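Local coordinates for protein 3-deoxy-d-manno-octulosonic-acid transferase (PDB 4BFC) that probably transfers Kdo from CMP-Kdo to the lipid A precursor of lipopolysaccharide, and is present here as its C-terminal CMP-Kdo binding domain, at residues A[48-51]-A[52-56]; A[81-84]-A[85-89]; A[171-175]-A[176-180]; A[196-199]-A[200-203]. All blocks are in the same frame, centred on the assembly; numbering follows the deposited sequence.

Contact 1 of 4, residues A[48-51]-A[52-56]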
loop_
_atom_site.group_PDB
_atom_site.type_symbol
_atom_site.label_atom_id
_atom_site.label_comp_id
_atom_site.label_asym_id
_atom_site.label_seq_id
_atom_site.Cartn_x
_atom_site.Cartn_y
_atom_site.Cartn_z
ATOM N N ALA A 48 5.141 -1.142 16.426
ATOM C CA ALA A 48 4.238 -1.956 15.570
ATOM C C ALA A 48 3.839 -1.202 14.349
ATOM O O ALA A 48 3.560 0.000 14.399
ATOM C CB ALA A 48 3.002 -2.357 16.369
ATOM N N SER A 49 3.786 -1.929 13.223
ATOM C CA SER A 49 3.416 -1.292 11.936
ATOM C C SER A 49 4.277 -0.075 11.574
ATOM O O SER A 49 3.772 0.975 11.152
ATOM C CB SER A 49 1.936 -0.957 11.909
ATOM O OG SER A 49 1.191 -2.145 12.049
ATOM N N THR A 50 5.576 -0.226 11.730
ATOM C CA THR A 50 6.515 0.863 11.553
ATOM C C THR A 50 6.857 1.063 10.086
ATOM O O THR A 50 6.807 0.140 9.250
ATOM C CB THR A 50 7.828 0.640 12.341
ATOM O OG1 THR A 50 8.340 -0.661 12.060
ATOM C CG2 THR A 50 7.547 0.768 13.868
ATOM N N HIS A 51 7.208 2.314 9.789
ATOM C CA HIS A 51 7.773 2.800 8.516
ATOM C C HIS A 51 9.091 3.492 8.748
ATOM O O HIS A 51 9.307 4.007 9.868
ATOM C CB HIS A 51 6.850 3.858 7.902
ATOM C CG HIS A 51 5.448 3.391 7.552
ATOM N ND1 HIS A 51 4.904 3.613 6.333
ATOM C CD2 HIS A 51 4.488 2.712 8.298
ATOM C CE1 HIS A 51 3.618 3.144 6.349
ATOM N NE2 HIS A 51 3.383 2.592 7.525
ATOM N N ALA A 52 9.936 3.612 7.702
ATOM C CA ALA A 52 11.182 4.401 7.788
ATOM C C ALA A 52 10.754 5.857 8.031
ATOM O O ALA A 52 9.801 6.341 7.409
ATOM C CB ALA A 52 11.970 4.312 6.513
ATOM N N PRO A 53 11.446 6.588 8.907
ATOM C CA PRO A 53 12.699 6.302 9.663
ATOM C C PRO A 53 12.376 5.951 11.129
ATOM O O PRO A 53 13.238 6.065 12.024
ATOM C CB PRO A 53 13.406 7.666 9.599
ATOM C CG PRO A 53 12.294 8.604 9.778
ATOM C CD PRO A 53 11.120 8.030 8.980
ATOM N N GLU A 54 11.174 5.478 11.373
ATOM C CA GLU A 54 10.689 5.221 12.772
ATOM C C GLU A 54 11.552 4.158 13.499
ATOM O O GLU A 54 11.802 4.325 14.696
ATOM C CB GLU A 54 9.245 4.798 12.801
ATOM C CG GLU A 54 8.272 5.848 12.298
ATOM C CD GLU A 54 6.824 5.374 12.329
ATOM O OE1 GLU A 54 6.545 4.188 11.927
ATOM O OE2 GLU A 54 5.954 6.132 12.801
ATOM N N GLU A 55 11.910 3.037 12.841
ATOM C CA GLU A 55 12.749 2.014 13.468
ATOM C C GLU A 55 14.112 2.609 13.862
ATOM O O GLU A 55 14.492 2.442 15.051
ATOM C CB GLU A 55 12.962 0.759 12.650
ATOM C CG GLU A 55 11.682 0.028 12.159
ATOM C CD GLU A 55 11.292 0.487 10.775
ATOM O OE1 GLU A 55 12.005 1.289 10.105
ATOM O OE2 GLU A 55 10.243 0.020 10.308
ATOM N N GLN A 56 14.794 3.256 12.911
ATOM C CA GLN A 56 16.070 3.918 13.186
ATOM C C GLN A 56 15.905 4.875 14.395
ATOM O O GLN A 56 16.710 4.785 15.378
ATOM C CB GLN A 56 16.545 4.647 11.942
ATOM C CG GLN A 56 17.858 5.386 12.140
ATOM C CD GLN A 56 18.989 4.405 12.279
ATOM O OE1 GLN A 56 19.136 3.512 11.456
ATOM N NE2 GLN A 56 19.797 4.553 13.340
#
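H51 and E54 bond to each other in both directions where strand 43-50 passes into helix 54-68. This is the first corner of the beta-alpha-beta unit that runs on to strand 72-78, in a Rossmann-like domain consistent with the C-terminal half of a GT-B glycosyltransferase. The E54 side chain starts against the backbone of H51: its CB lies 3.0 Å from H51 O. CG stays against the same oxygen. Beyond CG the chain is extended (chi2 179°), which carries the carboxylate back along the loop to the end of the strand. There E54 OE1 accepts a hydrogen bond from H51 N at 2.9 Å, nearly straight at 171°. The amide meets OE1 on its anti side, somewhat out of the carboxylate plane. OE1 also touches T50 CA at 3.3 Å. The amide of G136 gives OE1 a second bond, and those of S137 and L138 both reach OE2, so four backbone N-H groups fix the carboxylate. E54 N donates to H51 O at 2.8 Å, in the carbonyl plane and on a lone pair. A cis peptide before P53 lies within this turn. The H51 imidazole turns from residues 52-56 to H145, which bonds its NE2. A sulfate, probably from the crystallisation liquor, lies about 3 Å from the side chain and may mark an anion pocket. E55 bends at chi2, and T50 OG1 donates to its OE2 at 2.7 Å.

Contact 2 of 4, residues A[81-84]-A[85-89]. With BME (beta-mercaptoethanol), chain D.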
loop_
_atom_site.group_PDB
_atom_site.type_symbol
_atom_site.label_atom_id
_atom_site.label_comp_id
_atom_site.label_asym_id
_atom_site.label_seq_id
_atom_site.Cartn_x
_atom_site.Cartn_y
_atom_site.Cartn_z
ATOM N N PRO A 81 6.371 -6.115 4.639
ATOM C CA PRO A 81 7.334 -7.239 4.629
ATOM C C PRO A 81 8.613 -7.116 3.786
ATOM O O PRO A 81 9.688 -7.709 4.155
ATOM C CB PRO A 81 6.459 -8.451 4.251
ATOM C CG PRO A 81 5.125 -8.068 4.825
ATOM C CD PRO A 81 4.997 -6.599 4.468
ATOM N N GLU A 82 8.565 -6.341 2.677
ATOM C CA GLU A 82 9.713 -6.217 1.823
ATOM C C GLU A 82 10.865 -5.522 2.582
ATOM O O GLU A 82 11.998 -5.726 2.259
ATOM C CB GLU A 82 9.404 -5.483 0.498
ATOM C CG GLU A 82 8.977 -4.043 0.651
ATOM C CD GLU A 82 9.128 -3.214 -0.678
ATOM O OE1 GLU A 82 9.718 -3.715 -1.632
ATOM O OE2 GLU A 82 8.706 -2.067 -0.641
ATOM N N ARG A 83 10.498 -4.823 3.672
ATOM C CA ARG A 83 11.457 -4.108 4.497
ATOM C C ARG A 83 12.036 -4.908 5.645
ATOM O O ARG A 83 12.852 -4.384 6.381
ATOM C CB ARG A 83 10.883 -2.770 5.057
ATOM C CG ARG A 83 10.648 -1.695 4.011
ATOM C CD ARG A 83 10.315 -0.349 4.589
ATOM N NE ARG A 83 11.436 0.216 5.366
ATOM C CZ ARG A 83 11.398 0.349 6.687
ATOM N NH1 ARG A 83 10.317 -0.019 7.405
ATOM N NH2 ARG A 83 12.465 0.884 7.307
ATOM N N PHE A 84 11.576 -6.148 5.893
ATOM C CA PHE A 84 12.173 -6.912 7.007
ATOM C C PHE A 84 13.685 -6.978 7.004
ATOM O O PHE A 84 14.293 -6.729 8.020
ATOM C CB PHE A 84 11.565 -8.324 7.012
ATOM C CG PHE A 84 10.086 -8.385 7.381
ATOM C CD1 PHE A 84 9.346 -7.296 7.946
ATOM C CD2 PHE A 84 9.369 -9.543 7.064
ATOM C CE1 PHE A 84 8.004 -7.455 8.313
ATOM C CE2 PHE A 84 8.026 -9.673 7.385
ATOM C CZ PHE A 84 7.325 -8.642 7.998
ATOM N N ASP A 85 14.365 -7.346 5.890
ATOM C CA ASP A 85 15.826 -7.391 5.895
ATOM C C ASP A 85 16.448 -6.006 6.111
ATOM O O ASP A 85 17.494 -5.913 6.776
ATOM C CB ASP A 85 16.339 -8.037 4.572
ATOM C CG ASP A 85 16.120 -9.510 4.555
ATOM O OD1 ASP A 85 15.798 -10.121 5.618
ATOM O OD2 ASP A 85 16.285 -10.083 3.466
ATOM N N GLU A 86 15.814 -4.959 5.602
ATOM C CA GLU A 86 16.245 -3.554 5.830
ATOM C C GLU A 86 16.290 -3.218 7.309
ATOM O O GLU A 86 17.270 -2.648 7.797
ATOM C CB GLU A 86 15.368 -2.537 5.071
ATOM C CG GLU A 86 15.501 -1.073 5.508
ATOM C CD GLU A 86 16.828 -0.437 5.108
ATOM O OE1 GLU A 86 17.646 -1.092 4.372
ATOM O OE2 GLU A 86 17.094 0.716 5.560
ATOM N N VAL A 87 15.225 -3.564 8.011
ATOM C CA VAL A 87 15.146 -3.290 9.440
ATOM C C VAL A 87 16.159 -4.154 10.220
ATOM O O VAL A 87 16.772 -3.622 11.138
ATOM C CB VAL A 87 13.713 -3.443 9.899
ATOM C CG1 VAL A 87 13.609 -3.257 11.426
ATOM C CG2 VAL A 87 12.808 -2.426 9.197
ATOM N N PHE A 88 16.372 -5.443 9.828
ATOM C CA PHE A 88 17.435 -6.216 10.430
ATOM C C PHE A 88 18.757 -5.427 10.322
ATOM O O PHE A 88 19.466 -5.278 11.359
ATOM C CB PHE A 88 17.528 -7.625 9.829
ATOM C CG PHE A 88 18.527 -8.483 10.574
ATOM C CD1 PHE A 88 18.247 -8.895 11.877
ATOM C CD2 PHE A 88 19.740 -8.839 9.969
ATOM C CE1 PHE A 88 19.143 -9.688 12.581
ATOM C CE2 PHE A 88 20.652 -9.619 10.666
ATOM C CZ PHE A 88 20.359 -10.033 11.981
ATOM N N GLU A 89 19.074 -4.895 9.144
ATOM C CA GLU A 89 20.302 -4.089 8.989
ATOM C C GLU A 89 20.389 -2.850 9.886
ATOM O O GLU A 89 21.468 -2.512 10.379
ATOM C CB GLU A 89 20.576 -3.709 7.560
ATOM C CG GLU A 89 20.835 -4.876 6.661
ATOM C CD GLU A 89 22.003 -5.697 7.140
ATOM O OE1 GLU A 89 23.099 -5.131 7.349
ATOM O OE2 GLU A 89 21.798 -6.911 7.337
HETATM C C1 BME D . 5.336 -6.617 0.555
HETATM C C2 BME D . 6.209 -7.605 -0.115
HETATM O O1 BME D . 6.112 -5.640 1.248
HETATM S S2 BME D . 6.627 -6.950 -1.752
HETATM O O HOH W 1 12.927 -8.194 3.474
HETATM O O HOH W 2 14.646 -5.368 2.967
HETATM O O HOH W 3 14.892 2.209 6.154
#
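The first turn of helix 84-93, entered through a 3-10 turn at 81-83, brings R83 against V87. V87 N donates to R83 O at 3.0 Å. F88 N makes the next helical bond, to F84 O, also at 3.0 Å. E82 O has no such direct donor from D85 or E86. Two waters stand in: each donates to E82 O, and they accept from D85 N and E86 N respectively. The bend at chi3 (65°) turns the R83 guanidinium so that one face lies over V87 CG2, with NH2 3.8 Å from that methyl. V87 also packs on strands 72-78 and 113-115, which seats this helix on the parallel sheet of the domain. The ends of R83 and E86 do not touch. A water lies between them, in the guanidinium plane, accepting from R83 NH2 at 3.0 Å and lying 2.7 Å from E86 OE2. Both residues have further partners on the second subunit. There R83 NE donates to N165 O, while the E86 carboxylate takes the amides of T168 and I169, at the start of helix 167-175. The F84 ring turns back over the 3-10 turn, with P81 CA 3.5 Å above the centre of one face. Before the helix, E82 N donates at 2.9 Å to O1 of a beta-mercaptoethanol, probably from the crystallisation liquor.

Contact 3 of 4, residues A[171-175]-A[176-180]; sequences DEFID and ENAVL
A178 N donates to F173 O at 2.8 Å, and N177 N donates to I174 O at 3.1 Å. The two bonds make the Schellman motif that ends helix 167-175. They differ in direction. The A178 amide is tilted 25° from the carbonyl plane of F173, whereas the N177 amide stands well above that of I174, off its lone pairs. N177 is the C-prime residue and takes a positive phi (52°), which swings the chain back across the helix end. E176 N is shared weakly between E172 O and F173 O. A water donates to I174 O at 2.8 Å and to N177 OD1 at 2.9 Å, tying the turn to the asparagine side chain. Beside these bonds is the apolar contact usual for the motif, between F173 and A178. A178 CB sits at the edge of the F173 ring, near its plane, 3.6 Å from CD1. V179 follows: with chi1 at 71°, its CG1 points back to the helix and meets I174 CG1 at 3.6 Å. The same methyl touches F173 CB at 3.8 Å. V212 and L213 of helix 199-214 and L148 and M151 of helix 148-152 also pack on F173. F173 O and I174 O are thus satisfied by turn amides, and I174 O also by water, while the reversed chain delivers two apolar side chains to the buried F173 just before strand 180-181.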
loop_
_atom_site.group_PDB
_atom_site.type_symbol
_atom_site.label_atom_id
_atom_site.label_comp_id
_atom_site.label_asym_id
_atom_site.label_seq_id
_atom_site.Cartn_x
_atom_site.Cartn_y
_atom_site.Cartn_z
ATOM N N ASP A 171 -8.652 10.799 18.118
ATOM C CA ASP A 171 -9.277 11.893 18.938
ATOM C C ASP A 171 -10.281 11.409 19.981
ATOM O O ASP A 171 -10.305 11.950 21.088
ATOM C CB ASP A 171 -9.896 12.971 18.065
ATOM C CG ASP A 171 -8.873 13.789 17.330
ATOM O OD1 ASP A 171 -7.684 13.767 17.700
ATOM O OD2 ASP A 171 -9.267 14.456 16.366
ATOM N N GLU A 172 -11.075 10.394 19.694
ATOM C CA GLU A 172 -11.985 9.859 20.725
ATOM C C GLU A 172 -11.170 9.384 21.953
ATOM O O GLU A 172 -11.577 9.552 23.114
ATOM C CB GLU A 172 -12.751 8.662 20.198
ATOM C CG GLU A 172 -13.930 8.974 19.292
ATOM C CD GLU A 172 -14.458 7.758 18.541
ATOM O OE1 GLU A 172 -14.013 6.608 18.791
ATOM O OE2 GLU A 172 -15.317 7.949 17.667
ATOM N N PHE A 173 -10.002 8.793 21.685
ATOM C CA PHE A 173 -9.140 8.316 22.746
ATOM C C PHE A 173 -8.323 9.440 23.441
ATOM O O PHE A 173 -8.122 9.383 24.658
ATOM C CB PHE A 173 -8.279 7.144 22.249
ATOM C CG PHE A 173 -9.052 5.834 22.132
ATOM C CD1 PHE A 173 -9.143 4.940 23.174
ATOM C CD2 PHE A 173 -9.653 5.487 20.925
ATOM C CE1 PHE A 173 -9.846 3.749 23.069
ATOM C CE2 PHE A 173 -10.382 4.304 20.797
ATOM C CZ PHE A 173 -10.465 3.415 21.869
ATOM N N ILE A 174 -7.925 10.483 22.716
ATOM C CA ILE A 174 -7.233 11.608 23.333
ATOM C C ILE A 174 -8.218 12.326 24.264
ATOM O O ILE A 174 -7.833 12.727 25.379
ATOM C CB ILE A 174 -6.697 12.613 22.277
ATOM C CG1 ILE A 174 -5.583 11.995 21.395
ATOM C CG2 ILE A 174 -6.178 13.911 22.914
ATOM C CD1 ILE A 174 -5.237 12.939 20.247
ATOM N N ASP A 175 -9.482 12.448 23.839
ATOM C CA ASP A 175 -10.500 13.164 24.643
ATOM C C ASP A 175 -10.772 12.489 25.971
ATOM O O ASP A 175 -11.177 13.166 26.910
ATOM C CB ASP A 175 -11.841 13.281 23.927
ATOM C CG ASP A 175 -11.780 14.150 22.701
ATOM O OD1 ASP A 175 -10.846 14.967 22.556
ATOM O OD2 ASP A 175 -12.698 14.002 21.868
ATOM N N GLU A 176 -10.602 11.172 26.051
ATOM C CA GLU A 176 -10.781 10.449 27.323
ATOM C C GLU A 176 -9.466 10.075 28.061
ATOM O O GLU A 176 -9.507 9.189 28.943
ATOM C CB GLU A 176 -11.596 9.194 27.093
ATOM C CG GLU A 176 -12.964 9.454 26.481
ATOM C CD GLU A 176 -13.844 10.280 27.371
ATOM O OE1 GLU A 176 -13.988 9.913 28.560
ATOM O OE2 GLU A 176 -14.393 11.293 26.876
ATOM N N ASN A 177 -8.351 10.710 27.675
ATOM C CA ASN A 177 -6.986 10.442 28.210
ATOM C C ASN A 177 -6.649 8.959 28.137
ATOM O O ASN A 177 -6.230 8.329 29.095
ATOM C CB ASN A 177 -6.862 11.011 29.656
ATOM C CG ASN A 177 -7.021 12.521 29.673
ATOM O OD1 ASN A 177 -6.277 13.244 29.001
ATOM N ND2 ASN A 177 -8.016 13.003 30.385
ATOM N N ALA A 178 -6.854 8.404 26.941
ATOM C CA ALA A 178 -6.862 6.974 26.799
ATOM C C ALA A 178 -5.740 6.482 25.858
ATOM O O ALA A 178 -5.532 5.275 25.783
ATOM C CB ALA A 178 -8.218 6.511 26.318
ATOM N N VAL A 179 -4.994 7.428 25.284
ATOM C CA VAL A 179 -3.899 7.185 24.326
ATOM C C VAL A 179 -2.851 8.286 24.510
ATOM O O VAL A 179 -3.180 9.459 24.831
ATOM C CB VAL A 179 -4.403 7.178 22.866
ATOM C CG1 VAL A 179 -4.798 8.575 22.383
ATOM C CG2 VAL A 179 -3.315 6.581 21.939
ATOM N N LEU A 180 -1.598 7.924 24.374
ATOM C CA LEU A 180 -0.508 8.846 24.553
ATOM C C LEU A 180 0.052 9.337 23.236
ATOM O O LEU A 180 0.402 8.569 22.313
ATOM C CB LEU A 180 0.606 8.235 25.439
ATOM C CG LEU A 180 0.009 7.794 26.809
ATOM C CD1 LEU A 180 0.890 6.734 27.440
ATOM C CD2 LEU A 180 -0.081 8.968 27.738
HETATM O O HOH W 4 -5.206 12.954 26.318
#

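Contact 4 of 4, residues A[196-199]-A[200-203]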
loop_
_atom_site.group_PDB
_atom_site.type_symbol
_atom_site.label_atom_id
_atom_site.label_comp_id
_atom_site.label_asym_id
_atom_site.label_seq_id
_atom_site.Cartn_x
_atom_site.Cartn_y
_atom_site.Cartn_z
ATOM N N LEU A 196 6.319 2.286 32.399
ATOM C CA LEU A 196 6.817 1.059 32.982
ATOM C C LEU A 196 7.095 1.301 34.444
ATOM O O LEU A 196 6.990 0.378 35.217
ATOM C CB LEU A 196 8.077 0.596 32.266
ATOM C CG LEU A 196 7.947 0.049 30.837
ATOM C CD1 LEU A 196 9.337 -0.085 30.228
ATOM C CD2 LEU A 196 7.120 -1.257 30.895
ATOM N N ALA A 197 7.423 2.553 34.783
ATOM C CA ALA A 197 7.647 2.895 36.215
ATOM C C ALA A 197 6.401 3.247 36.989
ATOM O O ALA A 197 6.508 3.491 38.213
ATOM C CB ALA A 197 8.624 4.061 36.287
ATOM N N GLU A 198 5.233 3.298 36.351
ATOM C CA GLU A 198 4.005 3.882 36.925
ATOM C C GLU A 198 2.820 2.918 36.718
ATOM O O GLU A 198 1.940 3.184 35.909
ATOM C CB GLU A 198 3.703 5.253 36.289
ATOM C CG GLU A 198 4.834 6.266 36.527
ATOM C CD GLU A 198 4.559 7.647 35.990
ATOM O OE1 GLU A 198 3.414 7.924 35.585
ATOM O OE2 GLU A 198 5.494 8.494 35.977
ATOM N N PRO A 199 2.789 1.810 37.483
ATOM C CA PRO A 199 1.696 0.831 37.421
ATOM C C PRO A 199 0.338 1.492 37.635
ATOM O O PRO A 199 -0.609 1.170 36.902
ATOM C CB PRO A 199 2.054 -0.168 38.523
ATOM C CG PRO A 199 3.513 -0.017 38.707
ATOM C CD PRO A 199 3.777 1.440 38.503
ATOM N N GLU A 200 0.233 2.462 38.563
ATOM C CA GLU A 200 -1.047 3.188 38.740
ATOM C C GLU A 200 -1.514 4.035 37.526
ATOM O O GLU A 200 -2.668 3.898 37.081
ATOM C CB GLU A 200 -1.083 3.961 40.103
ATOM C CG GLU A 200 -1.751 5.339 40.086
ATOM C CD GLU A 200 -1.741 6.035 41.458
ATOM O OE1 GLU A 200 -1.006 5.588 42.380
ATOM O OE2 GLU A 200 -2.463 7.044 41.610
ATOM N N ALA A 201 -0.637 4.869 36.967
ATOM C CA ALA A 201 -0.930 5.601 35.720
ATOM C C ALA A 201 -1.274 4.681 34.544
ATOM O O ALA A 201 -2.242 4.932 33.826
ATOM C CB ALA A 201 0.212 6.555 35.337
ATOM N N THR A 202 -0.503 3.615 34.331
ATOM C CA THR A 202 -0.819 2.704 33.220
ATOM C C THR A 202 -2.166 1.990 33.481
ATOM O O THR A 202 -2.970 1.849 32.570
ATOM C CB THR A 202 0.328 1.723 32.901
ATOM O OG1 THR A 202 0.477 0.811 33.984
ATOM C CG2 THR A 202 1.593 2.503 32.765
ATOM N N GLU A 203 -2.437 1.609 34.729
ATOM C CA GLU A 203 -3.735 1.013 35.076
ATOM C C GLU A 203 -4.893 1.967 34.752
ATOM O O GLU A 203 -5.895 1.541 34.175
ATOM C CB GLU A 203 -3.771 0.599 36.547
ATOM C CG GLU A 203 -5.073 -0.059 37.012
ATOM C CD GLU A 203 -5.177 -0.146 38.545
ATOM O OE1 GLU A 203 -4.492 0.635 39.260
ATOM O OE2 GLU A 203 -5.960 -0.989 39.038
#
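E198 O and P199 O accept the first backbone bonds of helix 199-214, from T202 N at 2.9 Å and from E203 N, also at 2.9 Å. E198 is the N-cap of this helix and stands at the corner between helices 185-197 and 199-214. P199 occupies the first helical position. It has no N-H to give, and the first turn of a helix does not need one. The bond from T202 N to E198 O is straight at 173°. P199 O has a second donor, T202 OG1, at 3.1 Å. A chi1 of 68° sets this hydroxyl between the backbone N and the carbonyl carbon of its own residue, turned back toward P199 at the helix start. Both donors reach P199 O from the same face of its plane, the hydroxyl from above it. The T202 methyl CG2 lies 3.2 Å from E198 O. This is a surface corner, though L196 touches Q43 and V45 of strand 43-50. The E198 side chain runs extended beyond CG, past the A201 methyl. Its CB is 3.8 Å from A201 CB, and its OE1 comes to 3.5 Å from the same methyl.

In the fold
Contacts 1 and 2 touch, with centres 10 Å apart. E55 OE1 and R83 NH2 form a salt bridge of 2.9 Å, and V87 CG2 packs on E55 CD at 3.6 Å. Together they join the starts of helices 54-68 and 84-93. Contact 1 lies by the bound sulfate, probably from crystallisation. Within one chain, H145 bonds H51 of contact 1, while H145 of the second subunit bonds E82 of contact 2. Contacts 3 and 4 do not touch; their nearest atoms are about 7 Å apart. Helix 199-214, which begins in contact 4, packs on F173 of contact 3 through V212 and L213. Contact 4 lies across the chain's centre from contacts 1 and 2, with centres 25 and 33 Å away.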